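Long-range contacts in B12-binding domain-containing protein (Kitasatospora setae, PDB 6WTE), which binds cobalamin and a [4Fe-4S] cluster and acts as a methyltransferase of the radical S-adenosylmethionine family (TsrM) that works by non-radical catalysis: residues 24-34 against 129-138; 61-71 against 97-108. All blocks are in the same frame, centred on the assembly; numbering follows the deposited sequence.

Contact 1. Residues 24-34 against 129-138; sequences VLTTALEDEGF and GEKILCELAT
Leu-29 of helix 24-31 reaches into helix 130-138 with both of its methyl groups. Its CB starts off to one side; with CG beside the backbone N (chi1 -77°), the branch swings inward and divides over the partner helix. CD1 meets Leu-133 CD2 at 3.7 Å, the two side chains crossing at about a right angle, while CD2 settles between Cys-134 SG and Ala-137 CB, 3.9 Å from each. One turn earlier Leu-25 repeats the theme: its CD1 also touches Leu-133 CD2, and its CD2 lies 3.6 Å from Glu-130 N, over the first turn of the helix. Ala-28 and Cys-134 are small enough to sit between the helices: Ala-28 CB rests on Glu-130 CB at 3.7 Å, and Cys-134 SG comes to 3.5 Å from Ala-28 O. The axes approach to 9.0 Å at an angle of 45°. Gly-33, with positive phi, ends the first helix in a Schellman motif and turns the chain so that Phe-34 covers Ala-137, whose CB stands over the ring face in a CH-pi contact, 3.8 Å from the centroid. Thr-138 OG1, which donates to Cys-134 O, sits at the ring edge. Glu-130 OE2 accepts from Asp-192 N, and OE1 is hydrogen-bonded to cobalamin. Two helices packed on a parallel sheet, the cofactor near their N-terminal turns, characterise the Rossmann-like B12-binding domain.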
ATOM      1  N   VAL A  24      14.754   3.605   3.219  1.00 10.91           N
ATOM      2  CA  VAL A  24      14.811   4.932   2.609  1.00 10.75           C
ATOM      3  C   VAL A  24      15.183   5.977   3.656  1.00 12.94           C
ATOM      4  O   VAL A  24      16.061   6.820   3.436  1.00 12.75           O
ATOM      5  CB  VAL A  24      13.468   5.277   1.938  1.00 10.13           C
ATOM      6  CG1 VAL A  24      13.554   6.641   1.265  1.00 13.02           C
ATOM      7  CG2 VAL A  24      13.065   4.207   0.922  1.00 10.03           C
ATOM      8  N   LEU A  25      14.513   5.934   4.809  1.00 10.45           N
ATOM      9  CA  LEU A  25      14.763   6.926   5.852  1.00 10.58           C
ATOM     10  C   LEU A  25      16.156   6.770   6.445  1.00 12.96           C
ATOM     11  O   LEU A  25      16.822   7.770   6.742  1.00 13.76           O
ATOM     12  CB  LEU A  25      13.704   6.812   6.947  1.00 10.44           C
ATOM     13  CG  LEU A  25      12.258   7.018   6.520  1.00 10.16           C
ATOM     14  CD1 LEU A  25      11.347   6.834   7.735  1.00 13.67           C
ATOM     15  CD2 LEU A  25      12.078   8.406   5.919  1.00 12.98           C
ATOM     16  N   THR A  26      16.607   5.525   6.631  1.00 11.83           N
ATOM     17  CA  THR A  26      17.940   5.293   7.178  1.00 13.45           C
ATOM     18  C   THR A  26      19.006   5.892   6.270  1.00 14.15           C
ATOM     19  O   THR A  26      19.922   6.574   6.738  1.00 12.91           O
ATOM     20  CB  THR A  26      18.180   3.796   7.381  1.00 13.29           C
ATOM     21  OG1 THR A  26      17.293   3.294   8.392  1.00 13.59           O
ATOM     22  CG2 THR A  26      19.639   3.523   7.776  1.00 13.33           C
ATOM     23  N   THR A  27      18.885   5.668   4.957  1.00 12.05           N
ATOM     24  CA  THR A  27      19.888   6.184   4.027  1.00 15.31           C
ATOM     25  C   THR A  27      20.003   7.698   4.128  1.00 15.67           C
ATOM     26  O   THR A  27      21.105   8.244   4.264  1.00 14.97           O
ATOM     27  CB  THR A  27      19.541   5.770   2.596  1.00 14.47           C
ATOM     28  OG1 THR A  27      19.647   4.349   2.479  1.00 19.63           O
ATOM     29  CG2 THR A  27      20.488   6.427   1.596  1.00 15.99           C
ATOM     30  N   ALA A  28      18.864   8.393   4.079  1.00 13.73           N
ATOM     31  CA  ALA A  28      18.877   9.850   4.118  1.00 14.18           C
ATOM     32  C   ALA A  28      19.447  10.360   5.435  1.00 12.44           C
ATOM     33  O   ALA A  28      20.282  11.270   5.456  1.00 12.36           O
ATOM     34  CB  ALA A  28      17.463  10.381   3.900  1.00 14.84           C
ATOM     35  N   LEU A  29      19.000   9.783   6.548  1.00 11.76           N
ATOM     36  CA  LEU A  29      19.473  10.244   7.849  1.00 13.54           C
ATOM     37  C   LEU A  29      20.965   9.987   8.017  1.00 14.54           C
ATOM     38  O   LEU A  29      21.701  10.861   8.484  1.00 15.25           O
ATOM     39  CB  LEU A  29      18.678   9.564   8.956  1.00 12.22           C
ATOM     40  CG  LEU A  29      17.271  10.102   9.204  1.00 13.04           C
ATOM     41  CD1 LEU A  29      16.544   9.140  10.118  1.00 12.28           C
ATOM     42  CD2 LEU A  29      17.343  11.498   9.816  1.00 12.70           C
ATOM     43  N   GLU A  30      21.434   8.802   7.618  1.00 12.66           N
ATOM     44  CA  GLU A  30      22.862   8.512   7.719  1.00 16.74           C
ATOM     45  C   GLU A  30      23.682   9.442   6.833  1.00 18.42           C
ATOM     46  O   GLU A  30      24.754   9.909   7.238  1.00 17.26           O
ATOM     47  CB  GLU A  30      23.130   7.050   7.356  1.00 14.61           C
ATOM     48  CG  GLU A  30      22.645   6.061   8.403  1.00 17.15           C
ATOM     49  CD  GLU A  30      22.985   4.624   8.051  1.00 20.96           C
ATOM     50  OE1 GLU A  30      23.239   4.351   6.861  1.00 16.98           O
ATOM     51  OE2 GLU A  30      22.996   3.774   8.966  1.00 23.56           O
ATOM     52  N   ASP A  31      23.195   9.728   5.620  1.00 15.79           N
ATOM     53  CA  ASP A  31      23.919  10.621   4.723  1.00 18.14           C
ATOM     54  C   ASP A  31      24.002  12.041   5.269  1.00 18.60           C
ATOM     55  O   ASP A  31      24.918  12.780   4.897  1.00 19.70           O
ATOM     56  CB  ASP A  31      23.270  10.627   3.334  1.00 21.78           C
ATOM     57  CG  ASP A  31      23.512   9.336   2.562  1.00 21.62           C
ATOM     58  OD1 ASP A  31      24.224   8.445   3.070  1.00 22.54           O
ATOM     59  OD2 ASP A  31      22.990   9.215   1.437  1.00 23.73           O
ATOM     60  N   GLU A  32      23.072  12.435   6.136  1.00 16.48           N
ATOM     61  CA  GLU A  32      23.084  13.746   6.772  1.00 20.46           C
ATOM     62  C   GLU A  32      23.795  13.744   8.118  1.00 19.94           C
ATOM     63  O   GLU A  32      23.728  14.742   8.844  1.00 21.01           O
ATOM     64  CB  GLU A  32      21.654  14.263   6.944  1.00 19.34           C
ATOM     65  CG  GLU A  32      20.972  14.626   5.635  1.00 21.45           C
ATOM     66  CD  GLU A  32      21.622  15.810   4.945  1.00 29.84           C
ATOM     67  OE1 GLU A  32      22.153  16.695   5.649  1.00 33.55           O
ATOM     68  OE2 GLU A  32      21.606  15.852   3.698  1.00 38.47           O
ATOM     69  N   GLY A  33      24.466  12.652   8.469  1.00 18.15           N
ATOM     70  CA  GLY A  33      25.300  12.623   9.650  1.00 20.35           C
ATOM     71  C   GLY A  33      24.658  12.092  10.909  1.00 20.86           C
ATOM     72  O   GLY A  33      25.254  12.225  11.988  1.00 20.54           O
ATOM     73  N   PHE A  34      23.483  11.481  10.817  1.00 15.72           N
ATOM     74  CA  PHE A  34      22.835  10.918  11.989  1.00 17.48           C
ATOM     75  C   PHE A  34      23.156   9.436  12.128  1.00 20.67           C
ATOM     76  O   PHE A  34      23.452   8.745  11.147  1.00 17.01           O
ATOM     77  CB  PHE A  34      21.319  11.119  11.922  1.00 16.00           C
ATOM     78  CG  PHE A  34      20.915  12.559  11.985  1.00 17.10           C
ATOM     79  CD1 PHE A  34      20.819  13.212  13.205  1.00 17.69           C
ATOM     80  CD2 PHE A  34      20.666  13.268  10.824  1.00 16.20           C
ATOM     81  CE1 PHE A  34      20.470  14.543  13.262  1.00 15.69           C
ATOM     82  CE2 PHE A  34      20.317  14.597  10.872  1.00 15.39           C
ATOM     83  CZ  PHE A  34      20.216  15.238  12.094  1.00 17.66           C
ATOM     84  N   GLY A 129       9.040  10.765   3.399  1.00 10.28           N
ATOM     85  CA  GLY A 129       9.494  11.374   4.634  1.00 11.31           C
ATOM     86  C   GLY A 129      10.974  11.682   4.753  1.00 14.19           C
ATOM     87  O   GLY A 129      11.376  12.351   5.709  1.00 11.72           O
ATOM     88  N   GLU A 130      11.789  11.247   3.787  1.00 15.52           N
ATOM     89  CA  GLU A 130      13.238  11.259   3.980  1.00 13.19           C
ATOM     90  C   GLU A 130      13.791  12.669   4.178  1.00 14.01           C
ATOM     91  O   GLU A 130      14.697  12.873   4.994  1.00 15.48           O
ATOM     92  CB  GLU A 130      13.937  10.569   2.803  1.00 14.21           C
ATOM     93  CG  GLU A 130      13.540  11.084   1.421  1.00 14.77           C
ATOM     94  CD  GLU A 130      12.445  10.257   0.787  1.00 14.43           C
ATOM     95  OE1 GLU A 130      11.568   9.772   1.528  1.00 13.79           O
ATOM     96  OE2 GLU A 130      12.471  10.071  -0.452  1.00 13.45           O
ATOM     97  N   LYS A 131      13.253  13.664   3.467  1.00 14.64           N
ATOM     98  CA  LYS A 131      13.808  15.009   3.604  1.00 16.12           C
ATOM     99  C   LYS A 131      13.266  15.714   4.841  1.00 16.12           C
ATOM    100  O   LYS A 131      14.030  16.317   5.607  1.00 15.73           O
ATOM    101  CB  LYS A 131      13.536  15.820   2.337  1.00 16.25           C
ATOM    102  CG  LYS A 131      14.345  15.305   1.149  1.00 17.03           C
ATOM    103  CD  LYS A 131      14.311  16.248  -0.039  1.00 21.43           C
ATOM    104  CE  LYS A 131      14.969  15.605  -1.260  1.00 23.70           C
ATOM    105  NZ  LYS A 131      16.292  14.997  -0.952  1.00 29.20           N
ATOM    106  N   ILE A 132      11.950  15.636   5.055  1.00 13.15           N
ATOM    107  CA  ILE A 132      11.336  16.242   6.236  1.00 12.08           C
ATOM    108  C   ILE A 132      11.925  15.641   7.506  1.00 12.27           C
ATOM    109  O   ILE A 132      12.198  16.352   8.481  1.00 12.87           O
ATOM    110  CB  ILE A 132       9.807  16.064   6.185  1.00 11.53           C
ATOM    111  CG1 ILE A 132       9.233  16.801   4.975  1.00 11.78           C
ATOM    112  CG2 ILE A 132       9.156  16.536   7.509  1.00 12.39           C
ATOM    113  CD1 ILE A 132       7.768  16.513   4.701  1.00 16.33           C
ATOM    114  N   LEU A 133      12.133  14.320   7.515  1.00 10.69           N
ATOM    115  CA  LEU A 133      12.665  13.670   8.710  1.00 13.68           C
ATOM    116  C   LEU A 133      14.078  14.154   9.026  1.00 13.19           C
ATOM    117  O   LEU A 133      14.437  14.317  10.200  1.00 14.72           O
ATOM    118  CB  LEU A 133      12.633  12.148   8.542  1.00 11.28           C
ATOM    119  CG  LEU A 133      13.089  11.341   9.763  1.00 12.14           C
ATOM    120  CD1 LEU A 133      12.294  11.759  11.002  1.00 14.72           C
ATOM    121  CD2 LEU A 133      12.952   9.840   9.514  1.00 12.36           C
ATOM    122  N   CYS A 134      14.900  14.383   7.996  1.00 12.91           N
ATOM    123  CA  CYS A 134      16.236  14.914   8.246  1.00 13.95           C
ATOM    124  C   CYS A 134      16.172  16.306   8.853  1.00 14.00           C
ATOM    125  O   CYS A 134      16.955  16.631   9.750  1.00 14.08           O
ATOM    126  CB  CYS A 134      17.054  14.949   6.962  1.00 14.14           C
ATOM    127  SG  CYS A 134      17.618  13.328   6.428  1.00 15.67           S
ATOM    128  N   GLU A 135      15.272  17.157   8.352  1.00 14.34           N
ATOM    129  CA  GLU A 135      15.143  18.485   8.937  1.00 13.46           C
ATOM    130  C   GLU A 135      14.638  18.395  10.368  1.00 14.50           C
ATOM    131  O   GLU A 135      15.120  19.115  11.245  1.00 13.60           O
ATOM    132  CB  GLU A 135      14.224  19.362   8.082  1.00 14.68           C
ATOM    133  CG  GLU A 135      14.796  19.640   6.700  1.00 17.49           C
ATOM    134  CD  GLU A 135      14.067  20.741   5.951  1.00 30.98           C
ATOM    135  OE1 GLU A 135      13.277  21.481   6.578  1.00 27.81           O
ATOM    136  OE2 GLU A 135      14.292  20.863   4.727  1.00 35.14           O
ATOM    137  N   LEU A 136      13.694  17.485  10.627  1.00 13.22           N
ATOM    138  CA  LEU A 136      13.199  17.293  11.987  1.00 13.81           C
ATOM    139  C   LEU A 136      14.309  16.808  12.913  1.00 13.76           C
ATOM    140  O   LEU A 136      14.508  17.358  14.002  1.00 14.19           O
ATOM    141  CB  LEU A 136      12.025  16.310  11.979  1.00 13.73           C
ATOM    142  CG  LEU A 136      11.389  15.988  13.339  1.00 11.30           C
ATOM    143  CD1 LEU A 136      10.816  17.228  14.019  1.00 14.68           C
ATOM    144  CD2 LEU A 136      10.327  14.903  13.197  1.00 12.58           C
ATOM    145  N   ALA A 137      15.058  15.789  12.485  1.00 12.12           N
ATOM    146  CA  ALA A 137      16.164  15.295  13.301  1.00 14.29           C
ATOM    147  C   ALA A 137      17.180  16.396  13.573  1.00 15.14           C
ATOM    148  O   ALA A 137      17.741  16.477  14.672  1.00 14.36           O
ATOM    149  CB  ALA A 137      16.832  14.097  12.621  1.00 13.57           C
ATOM    150  N   THR A 138      17.430  17.258  12.585  1.00 13.95           N
ATOM    151  CA  THR A 138      18.365  18.355  12.801  1.00 14.63           C
ATOM    152  C   THR A 138      17.828  19.328  13.844  1.00 16.84           C
ATOM    153  O   THR A 138      18.560  19.737  14.752  1.00 15.71           O
ATOM    154  CB  THR A 138      18.651  19.082  11.486  1.00 15.86           C
ATOM    155  OG1 THR A 138      19.254  18.175  10.553  1.00 18.85           O
ATOM    156  CG2 THR A 138      19.594  20.256  11.712  1.00 17.98           C
TER

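Contact 2. Residues 61-71 against 97-108; sequences PMLVGVTVRNT and TDAPVVGGGIGF. With EDO (1,2-ethanediol), chain F.
Val-64 and Val-102 lie within the ladder that joins strands 63-67 and 101-104: Val-102 N gives its hydrogen to Val-64 O at 2.8 Å, and Val-66 N returns the pattern to Val-102 O. Bonds from Val-64 N to Pro-100 O and from Val-68 N to Gly-104 O, the latter 2.7 Å long, extend this parallel register. Side chains fill both faces. On one, Leu-63 CD1 touches Val-102 CG1 at 3.8 Å, and these residues meet helix 130-141; on the other, Val-66 CG2 reaches Val-101 CG1. The branched valines suit such a strand pair, whereas Gly-103 lets the Phe-108 ring lie against the backbone, with Gly-104 N 3.7 Å above its plane. Beyond the strands, Val-68 O receives Phe-108 N, and Arg-69 O receives Gly-107 N from well above the carbonyl plane. Gly-105 and Gly-107, lacking side chains, let the backbones come this close.

The other end is looser. Pro-61 O and Thr-97 OG1 are 4.5 Å apart and are joined by a water 2.7 Å from each; Thr-97 OG1 also accepts from Ala-99 N in an ST turn. Back at the cofactor end, Arg-69 NH2 holds Asn-70 OD1 on a lone pair, nearly within the guanidinium plane, leaving Asn-70 ND2 to bind cobalamin, to which Thr-67 OG1 and Thr-71 N also bond. The backbone bonding probably holds in place the polar, glycine-rich loops at the C-terminal ends of the strands, where the cofactor binds.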
ATOM      1  N   PRO A  61      17.650   7.382  22.157  1.00 15.50           N
ATOM      2  CA  PRO A  61      17.547   8.172  20.926  1.00 14.34           C
ATOM      3  C   PRO A  61      16.893   9.514  21.211  1.00 13.65           C
ATOM      4  O   PRO A  61      16.080   9.647  22.126  1.00 15.90           O
ATOM      5  CB  PRO A  61      16.665   7.305  20.020  1.00 14.60           C
ATOM      6  CG  PRO A  61      15.854   6.481  20.970  1.00 13.47           C
ATOM      7  CD  PRO A  61      16.780   6.192  22.128  1.00 17.75           C
ATOM      8  N   MET A  62      17.262  10.523  20.425  1.00 13.21           N
ATOM      9  CA  MET A  62      16.665  11.840  20.603  1.00 13.16           C
ATOM     10  C   MET A  62      15.416  12.041  19.758  1.00 13.01           C
ATOM     11  O   MET A  62      14.737  13.057  19.921  1.00 14.33           O
ATOM     12  CB  MET A  62      17.690  12.946  20.305  1.00 17.04           C
ATOM     13  CG  MET A  62      18.414  12.817  18.986  1.00 19.64           C
ATOM     14  SD  MET A  62      17.517  13.596  17.625  1.00 18.10           S
ATOM     15  CE  MET A  62      18.543  13.107  16.241  1.00 14.54           C
ATOM     16  N   LEU A  63      15.090  11.085  18.891  1.00 12.98           N
ATOM     17  CA  LEU A  63      13.890  11.122  18.066  1.00 12.08           C
ATOM     18  C   LEU A  63      13.495   9.684  17.763  1.00 13.49           C
ATOM     19  O   LEU A  63      14.362   8.845  17.495  1.00 12.00           O
ATOM     20  CB  LEU A  63      14.138  11.900  16.771  1.00 12.52           C
ATOM     21  CG  LEU A  63      13.032  11.963  15.712  1.00 11.55           C
ATOM     22  CD1 LEU A  63      11.774  12.658  16.251  1.00 12.64           C
ATOM     23  CD2 LEU A  63      13.554  12.676  14.464  1.00 13.05           C
ATOM     24  N   VAL A  64      12.196   9.397  17.826  1.00 13.40           N
ATOM     25  CA  VAL A  64      11.669   8.062  17.559  1.00 13.17           C
ATOM     26  C   VAL A  64      10.664   8.177  16.422  1.00 12.75           C
ATOM     27  O   VAL A  64       9.659   8.887  16.543  1.00 12.34           O
ATOM     28  CB  VAL A  64      11.016   7.440  18.805  1.00 13.58           C
ATOM     29  CG1 VAL A  64      10.419   6.074  18.479  1.00 11.68           C
ATOM     30  CG2 VAL A  64      12.021   7.334  19.956  1.00 13.70           C
ATOM     31  N   GLY A  65      10.943   7.503  15.314  1.00 11.07           N
ATOM     32  CA  GLY A  65      10.025   7.451  14.189  1.00 11.34           C
ATOM     33  C   GLY A  65       9.322   6.105  14.156  1.00 13.38           C
ATOM     34  O   GLY A  65       9.930   5.070  14.425  1.00 12.10           O
ATOM     35  N   VAL A  66       8.032   6.130  13.844  1.00 10.53           N
ATOM     36  CA  VAL A  66       7.238   4.907  13.736  1.00 13.10           C
ATOM     37  C   VAL A  66       6.589   4.879  12.360  1.00 11.78           C
ATOM     38  O   VAL A  66       5.848   5.804  12.000  1.00 11.10           O
ATOM     39  CB  VAL A  66       6.173   4.815  14.839  1.00 10.63           C
ATOM     40  CG1 VAL A  66       5.430   3.496  14.733  1.00 12.18           C
ATOM     41  CG2 VAL A  66       6.817   4.952  16.227  1.00 10.93           C
ATOM     42  N   THR A  67       6.847   3.816  11.591  1.00 11.81           N
ATOM     43  CA  THR A  67       6.240   3.689  10.267  1.00  9.93           C
ATOM     44  C   THR A  67       4.911   2.946  10.381  1.00 12.53           C
ATOM     45  O   THR A  67       4.849   1.843  10.934  1.00 12.38           O
ATOM     46  CB  THR A  67       7.196   2.995   9.287  1.00 11.84           C
ATOM     47  OG1 THR A  67       6.574   2.884   7.999  1.00 12.10           O
ATOM     48  CG2 THR A  67       7.620   1.609   9.780  1.00 10.99           C
ATOM     49  N   VAL A  68       3.843   3.559   9.883  1.00 10.67           N
ATOM     50  CA  VAL A  68       2.510   2.972   9.937  1.00  9.80           C
ATOM     51  C   VAL A  68       2.097   2.712   8.493  1.00  9.61           C
ATOM     52  O   VAL A  68       1.617   3.609   7.789  1.00  9.48           O
ATOM     53  CB  VAL A  68       1.523   3.872  10.688  1.00 12.47           C
ATOM     54  CG1 VAL A  68       0.069   3.400  10.508  1.00 14.15           C
ATOM     55  CG2 VAL A  68       1.890   3.869  12.160  1.00 11.74           C
ATOM     56  N   ARG A  69       2.335   1.482   8.040  1.00 11.14           N
ATOM     57  CA  ARG A  69       2.136   1.135   6.638  1.00 12.60           C
ATOM     58  C   ARG A  69       0.667   0.893   6.311  1.00 10.11           C
ATOM     59  O   ARG A  69       0.183   1.331   5.261  1.00 11.74           O
ATOM     60  CB  ARG A  69       2.961  -0.103   6.296  1.00 10.15           C
ATOM     61  CG  ARG A  69       2.956  -0.496   4.821  1.00 11.77           C
ATOM     62  CD  ARG A  69       3.557  -1.886   4.692  1.00 12.87           C
ATOM     63  NE  ARG A  69       3.886  -2.250   3.313  1.00 10.26           N
ATOM     64  CZ  ARG A  69       3.014  -2.732   2.437  1.00 16.32           C
ATOM     65  NH1 ARG A  69       3.422  -3.033   1.213  1.00 15.11           N
ATOM     66  NH2 ARG A  69       1.745  -2.918   2.782  1.00 13.36           N
ATOM     67  N   ASN A  70      -0.036   0.157   7.169  1.00 12.38           N
ATOM     68  CA  ASN A  70      -1.419  -0.236   6.939  1.00 13.64           C
ATOM     69  C   ASN A  70      -2.289   0.289   8.072  1.00 11.36           C
ATOM     70  O   ASN A  70      -1.939   0.138   9.246  1.00 13.14           O
ATOM     71  CB  ASN A  70      -1.561  -1.760   6.852  1.00 14.21           C
ATOM     72  CG  ASN A  70      -0.460  -2.411   6.026  1.00 12.67           C
ATOM     73  OD1 ASN A  70      -0.099  -1.929   4.954  1.00 13.13           O
ATOM     74  ND2 ASN A  70       0.076  -3.516   6.528  1.00 13.49           N
ATOM     75  N   THR A  71      -3.414   0.913   7.722  1.00 13.44           N
ATOM     76  CA  THR A  71      -4.383   1.287   8.749  1.00 13.27           C
ATOM     77  C   THR A  71      -5.287   0.122   9.118  1.00 12.19           C
ATOM     78  O   THR A  71      -5.704   0.003  10.275  1.00 12.00           O
ATOM     79  CB  THR A  71      -5.244   2.454   8.266  1.00 11.62           C
ATOM     80  OG1 THR A  71      -5.879   2.094   7.028  1.00 13.25           O
ATOM     81  CG2 THR A  71      -4.393   3.687   8.050  1.00 10.46           C
ATOM     82  N   THR A  97      10.457   6.471  27.036  1.00 18.93           N
ATOM     83  CA  THR A  97      11.297   7.585  26.624  1.00 16.36           C
ATOM     84  C   THR A  97      10.451   8.845  26.554  1.00 20.56           C
ATOM     85  O   THR A  97       9.247   8.789  26.284  1.00 17.63           O
ATOM     86  CB  THR A  97      11.964   7.331  25.261  1.00 18.33           C
ATOM     87  OG1 THR A  97      12.759   8.469  24.895  1.00 16.23           O
ATOM     88  CG2 THR A  97      10.904   7.090  24.175  1.00 19.08           C
ATOM     89  N   ASP A  98      11.089   9.985  26.816  1.00 17.48           N
ATOM     90  CA  ASP A  98      10.475  11.286  26.582  1.00 15.53           C
ATOM     91  C   ASP A  98      10.885  11.883  25.242  1.00 15.16           C
ATOM     92  O   ASP A  98      10.488  13.015  24.931  1.00 16.12           O
ATOM     93  CB  ASP A  98      10.818  12.253  27.723  1.00 14.35           C
ATOM     94  CG  ASP A  98      10.179  11.845  29.040  1.00 19.64           C
ATOM     95  OD1 ASP A  98       9.017  11.391  29.033  1.00 21.19           O
ATOM     96  OD2 ASP A  98      10.840  11.975  30.090  1.00 18.20           O
ATOM     97  N   ALA A  99      11.654  11.149  24.440  1.00 14.64           N
ATOM     98  CA  ALA A  99      11.999  11.629  23.112  1.00 15.60           C
ATOM     99  C   ALA A  99      10.727  11.823  22.293  1.00 12.57           C
ATOM    100  O   ALA A  99       9.771  11.054  22.443  1.00 15.93           O
ATOM    101  CB  ALA A  99      12.929  10.652  22.394  1.00 15.40           C
ATOM    102  N   PRO A 100      10.672  12.835  21.435  1.00 12.74           N
ATOM    103  CA  PRO A 100       9.479  13.016  20.602  1.00 13.29           C
ATOM    104  C   PRO A 100       9.309  11.848  19.645  1.00 12.26           C
ATOM    105  O   PRO A 100      10.278  11.227  19.208  1.00 11.79           O
ATOM    106  CB  PRO A 100       9.763  14.318  19.845  1.00 14.87           C
ATOM    107  CG  PRO A 100      11.262  14.383  19.791  1.00 15.07           C
ATOM    108  CD  PRO A 100      11.736  13.797  21.099  1.00 15.91           C
ATOM    109  N   VAL A 101       8.053  11.548  19.337  1.00 13.24           N
ATOM    110  CA  VAL A 101       7.693  10.492  18.402  1.00 11.38           C
ATOM    111  C   VAL A 101       7.135  11.151  17.149  1.00 13.80           C
ATOM    112  O   VAL A 101       6.272  12.035  17.237  1.00 12.53           O
ATOM    113  CB  VAL A 101       6.676   9.517  19.015  1.00 11.42           C
ATOM    114  CG1 VAL A 101       6.261   8.466  17.981  1.00 11.17           C
ATOM    115  CG2 VAL A 101       7.260   8.850  20.258  1.00 14.31           C
ATOM    116  N   VAL A 102       7.625  10.722  15.984  1.00 10.89           N
ATOM    117  CA  VAL A 102       7.108  11.175  14.700  1.00 10.64           C
ATOM    118  C   VAL A 102       6.568   9.965  13.956  1.00 12.01           C
ATOM    119  O   VAL A 102       7.206   8.902  13.929  1.00 12.34           O
ATOM    120  CB  VAL A 102       8.176  11.912  13.859  1.00 12.52           C
ATOM    121  CG1 VAL A 102       9.424  11.046  13.666  1.00 10.69           C
ATOM    122  CG2 VAL A 102       7.601  12.322  12.492  1.00 10.41           C
ATOM    123  N   GLY A 103       5.389  10.128  13.362  1.00 10.28           N
ATOM    124  CA  GLY A 103       4.748   9.085  12.584  1.00 12.08           C
ATOM    125  C   GLY A 103       4.828   9.371  11.097  1.00 11.82           C
ATOM    126  O   GLY A 103       4.918  10.526  10.673  1.00 12.31           O
ATOM    127  N   GLY A 104       4.795   8.306  10.303  1.00 10.20           N
ATOM    128  CA  GLY A 104       4.764   8.400   8.855  1.00 11.91           C
ATOM    129  C   GLY A 104       4.323   7.059   8.314  1.00  9.51           C
ATOM    130  O   GLY A 104       4.085   6.116   9.073  1.00 10.21           O
ATOM    131  N   GLY A 105       4.206   6.976   6.996  1.00  9.37           N
ATOM    132  CA  GLY A 105       3.766   5.761   6.332  1.00  9.29           C
ATOM    133  C   GLY A 105       2.765   6.063   5.234  1.00 10.83           C
ATOM    134  O   GLY A 105       2.172   7.139   5.169  1.00 10.46           O
ATOM    135  N   ILE A 106       2.588   5.094   4.331  1.00 10.44           N
ATOM    136  CA  ILE A 106       1.564   5.256   3.304  1.00  9.37           C
ATOM    137  C   ILE A 106       0.173   5.207   3.936  1.00 10.11           C
ATOM    138  O   ILE A 106      -0.614   6.151   3.799  1.00 11.20           O
ATOM    139  CB  ILE A 106       1.753   4.228   2.167  1.00 10.54           C
ATOM    140  CG1 ILE A 106       0.493   4.115   1.308  1.00 10.72           C
ATOM    141  CG2 ILE A 106       2.205   2.857   2.688  1.00 10.53           C
ATOM    142  CD1 ILE A 106       0.018   5.416   0.679  1.00 10.70           C
ATOM    143  N   GLY A 107      -0.137   4.138   4.677  1.00 11.01           N
ATOM    144  CA  GLY A 107      -1.393   4.114   5.418  1.00 10.58           C
ATOM    145  C   GLY A 107      -1.540   5.298   6.356  1.00 10.24           C
ATOM    146  O   GLY A 107      -2.615   5.901   6.454  1.00 10.18           O
ATOM    147  N   PHE A 108      -0.456   5.659   7.041  1.00  9.37           N
ATOM    148  CA  PHE A 108      -0.475   6.843   7.900  1.00  9.54           C
ATOM    149  C   PHE A 108      -0.892   8.092   7.128  1.00 10.93           C
ATOM    150  O   PHE A 108      -1.703   8.896   7.611  1.00 10.39           O
ATOM    151  CB  PHE A 108       0.910   7.021   8.516  1.00  9.49           C
ATOM    152  CG  PHE A 108       0.993   8.118   9.538  1.00  9.85           C
ATOM    153  CD1 PHE A 108       0.742   7.849  10.874  1.00 12.79           C
ATOM    154  CD2 PHE A 108       1.353   9.410   9.173  1.00 11.28           C
ATOM    155  CE1 PHE A 108       0.836   8.853  11.826  1.00 10.97           C
ATOM    156  CE2 PHE A 108       1.440  10.420  10.133  1.00  9.75           C
ATOM    157  CZ  PHE A 108       1.186  10.136  11.447  1.00 10.14           C
TER
HETATM  158  C1  EDO F 804      10.154   8.085  30.463  1.00 24.40           C
HETATM  159  O1  EDO F 804      11.156   7.673  31.407  1.00 27.90           O
HETATM  160  C2  EDO F 804       8.939   8.599  31.225  1.00 20.65           C
HETATM  161  O2  EDO F 804       8.423   9.765  30.574  1.00 33.14           O
HETATM  162  O   HOH W   1      15.409   8.242  24.384  1.00 18.57           O
HETATM  163  O   HOH W   2       4.797   2.993   5.049  1.00 10.74           O

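Both contacts belong to the B12-binding domain, their centres 13 Å apart. Helix 130-141 connects them: its Leu-133 CD1 lies 3.8 Å from Leu-63 CD2, and Leu-136 CD2 lies 3.7 Å from Val-102 CB, so helix 130-141 of contact 1 packs on the strand pair of contact 2, while helix 20-31 lies over the neighbouring strands 4-9 and 35-40. Farther from the cofactor, Phe-34 CD1 and Met-62 CE meet at 3.8 Å. At the opposite end the two contacts share cobalamin, contact 1 through Gly-129 and Glu-130, contact 2 through Thr-67, Asn-70 and Thr-71. In contact 2 the Ile-106 side chain is about 9 Å from the iron-sulfur cluster.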